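Fasciclin I (Drosophila melanogaster, PDB 1O70) acts as a neural cell adhesion molecule of insects, seen here as its third and fourth FAS1 domains. Local coordinates at residues Y28-I31 with M32-G36. Numbering follows the deposited sequence.
Sequences YEVI and MDNGG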
ATOM      1  N   TYR A  28      -3.147 -18.142 -16.168  1.00 36.39           N
ATOM      2  CA  TYR A  28      -4.433 -18.677 -16.605  1.00 36.39           C
ATOM      3  C   TYR A  28      -4.817 -19.936 -15.839  1.00 36.91           C
ATOM      4  O   TYR A  28      -5.999 -20.185 -15.595  1.00 37.29           O
ATOM      5  CB  TYR A  28      -4.412 -18.940 -18.110  1.00 34.89           C
ATOM      6  CG  TYR A  28      -4.311 -17.676 -18.926  1.00 34.59           C
ATOM      7  CD1 TYR A  28      -3.431 -17.595 -20.010  1.00 33.58           C
ATOM      8  CD2 TYR A  28      -5.095 -16.553 -18.620  1.00 32.80           C
ATOM      9  CE1 TYR A  28      -3.326 -16.439 -20.772  1.00 30.29           C
ATOM     10  CE2 TYR A  28      -4.997 -15.387 -19.381  1.00 32.34           C
ATOM     11  CZ  TYR A  28      -4.106 -15.343 -20.462  1.00 32.21           C
ATOM     12  OH  TYR A  28      -4.007 -14.214 -21.248  1.00 30.27           O
ATOM     13  N   GLU A  29      -3.830 -20.733 -15.451  1.00 37.22           N
ATOM     14  CA  GLU A  29      -4.138 -21.920 -14.675  1.00 38.75           C
ATOM     15  C   GLU A  29      -4.752 -21.470 -13.356  1.00 38.34           C
ATOM     16  O   GLU A  29      -5.763 -22.018 -12.919  1.00 38.17           O
ATOM     17  CB  GLU A  29      -2.882 -22.741 -14.425  1.00 40.95           C
ATOM     18  CG  GLU A  29      -2.656 -23.798 -15.478  1.00 42.55           C
ATOM     19  CD  GLU A  29      -1.360 -24.522 -15.278  1.00 45.73           C
ATOM     20  OE1 GLU A  29      -1.017 -24.805 -14.105  1.00 47.46           O
ATOM     21  OE2 GLU A  29      -0.680 -24.812 -16.289  1.00 48.32           O
ATOM     22  N   VAL A  30      -4.154 -20.459 -12.731  1.00 38.02           N
ATOM     23  CA  VAL A  30      -4.694 -19.949 -11.479  1.00 36.54           C
ATOM     24  C   VAL A  30      -6.128 -19.470 -11.698  1.00 37.25           C
ATOM     25  O   VAL A  30      -7.000 -19.691 -10.854  1.00 38.59           O
ATOM     26  CB  VAL A  30      -3.846 -18.787 -10.908  1.00 35.27           C
ATOM     27  CG1 VAL A  30      -4.553 -18.161  -9.706  1.00 32.16           C
ATOM     28  CG2 VAL A  30      -2.475 -19.311 -10.482  1.00 32.29           C
ATOM     29  N   ILE A  31      -6.387 -18.825 -12.830  1.00 37.15           N
ATOM     30  CA  ILE A  31      -7.747 -18.362 -13.097  1.00 38.76           C
ATOM     31  C   ILE A  31      -8.724 -19.542 -13.192  1.00 40.99           C
ATOM     32  O   ILE A  31      -9.869 -19.447 -12.741  1.00 41.60           O
ATOM     33  CB  ILE A  31      -7.828 -17.530 -14.396  1.00 35.98           C
ATOM     34  CG1 ILE A  31      -7.029 -16.231 -14.230  1.00 36.07           C
ATOM     35  CG2 ILE A  31      -9.272 -17.172 -14.696  1.00 33.92           C
ATOM     36  CD1 ILE A  31      -7.027 -15.350 -15.470  1.00 31.94           C
ATOM     37  N   MET A  32      -8.265 -20.650 -13.767  1.00 42.78           N
ATOM     38  CA  MET A  32      -9.101 -21.840 -13.908  1.00 46.19           C
ATOM     39  C   MET A  32      -9.495 -22.407 -12.543  1.00 47.90           C
ATOM     40  O   MET A  32     -10.672 -22.685 -12.300  1.00 47.42           O
ATOM     41  CB  MET A  32      -8.369 -22.897 -14.747  1.00 46.88           C
ATOM     42  CG  MET A  32      -8.243 -22.515 -16.221  1.00 48.47           C
ATOM     43  SD  MET A  32      -7.137 -23.572 -17.181  1.00 50.44           S
ATOM     44  CE  MET A  32      -8.256 -24.869 -17.646  1.00 51.95           C
ATOM     45  N   ASP A  33      -8.516 -22.553 -11.651  1.00 49.85           N
ATOM     46  CA  ASP A  33      -8.762 -23.078 -10.313  1.00 52.50           C
ATOM     47  C   ASP A  33      -9.747 -22.239  -9.503  1.00 53.53           C
ATOM     48  O   ASP A  33     -10.411 -22.761  -8.606  1.00 54.35           O
ATOM     49  CB  ASP A  33      -7.459 -23.168  -9.505  1.00 55.31           C
ATOM     50  CG  ASP A  33      -6.400 -24.026 -10.168  1.00 58.35           C
ATOM     51  OD1 ASP A  33      -6.707 -25.174 -10.551  1.00 60.30           O
ATOM     52  OD2 ASP A  33      -5.248 -23.552 -10.294  1.00 59.83           O
ATOM     53  N   ASN A  34      -9.853 -20.947  -9.801  1.00 55.08           N
ATOM     54  CA  ASN A  34     -10.738 -20.104  -9.004  1.00 57.02           C
ATOM     55  C   ASN A  34     -11.919 -19.410  -9.653  1.00 58.12           C
ATOM     56  O   ASN A  34     -12.091 -18.200  -9.498  1.00 59.98           O
ATOM     57  CB  ASN A  34      -9.907 -19.061  -8.251  1.00 56.53           C
ATOM     58  CG  ASN A  34      -8.786 -19.694  -7.445  1.00 58.11           C
ATOM     59  OD1 ASN A  34      -7.739 -20.062  -7.994  1.00 56.38           O
ATOM     60  ND2 ASN A  34      -9.008 -19.849  -6.142  1.00 58.00           N
ATOM     61  N   GLY A  35     -12.745 -20.169 -10.357  1.00 59.18           N
ATOM     62  CA  GLY A  35     -13.918 -19.571 -10.963  1.00 60.54           C
ATOM     63  C   GLY A  35     -13.949 -19.524 -12.475  1.00 62.07           C
ATOM     64  O   GLY A  35     -14.602 -20.347 -13.125  1.00 62.97           O
ATOM     65  N   GLY A  36     -13.234 -18.554 -13.033  1.00 61.11           N
ATOM     66  CA  GLY A  36     -13.205 -18.379 -14.470  1.00 58.69           C
ATOM     67  C   GLY A  36     -13.863 -17.046 -14.755  1.00 57.80           C
ATOM     68  O   GLY A  36     -13.751 -16.496 -15.853  1.00 57.83           O
TER
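The C-terminal turn of helix 21-33, in the third FAS1 domain, is where the backbone carbonyls of Tyr28 and Glu29 accept the N-H groups of Met32 and Asp33. Met32 N reaches Tyr28 O at 2.9 Å, and Asp33 N reaches Glu29 O at 3.1 Å in a nearly straight bond (165°). The pattern then frays. Asn34 N bonds weakly to Val30 O and also lies 3.3 Å from Ile31 O, a bond in which the donor sits above the carbonyl plane. Asn34 is the first residue to leave helical angles. The Met32 side chain has CG 3.3 Å from Tyr28 O. Its CG stands beside its own backbone N (chi1 -70°), which sets it near that carbonyl oxygen; the chain then bends at chi3. Ile31 CG2 touches Gly36 CA at 4.1 Å. The Ile31 side chain also packs on Val38 and Ile42 of helix 37-43, while Val30 touches Leu77 of helix 70-79. Glu29 has its salt bridge with Arg25, one turn back. Gly36 is the N-cap of helix 37-43. The arrangement is a tight link at a helix C-terminus: two glycines with positive phi join helix 21-33 to helix 37-43 in the FAS1 domain.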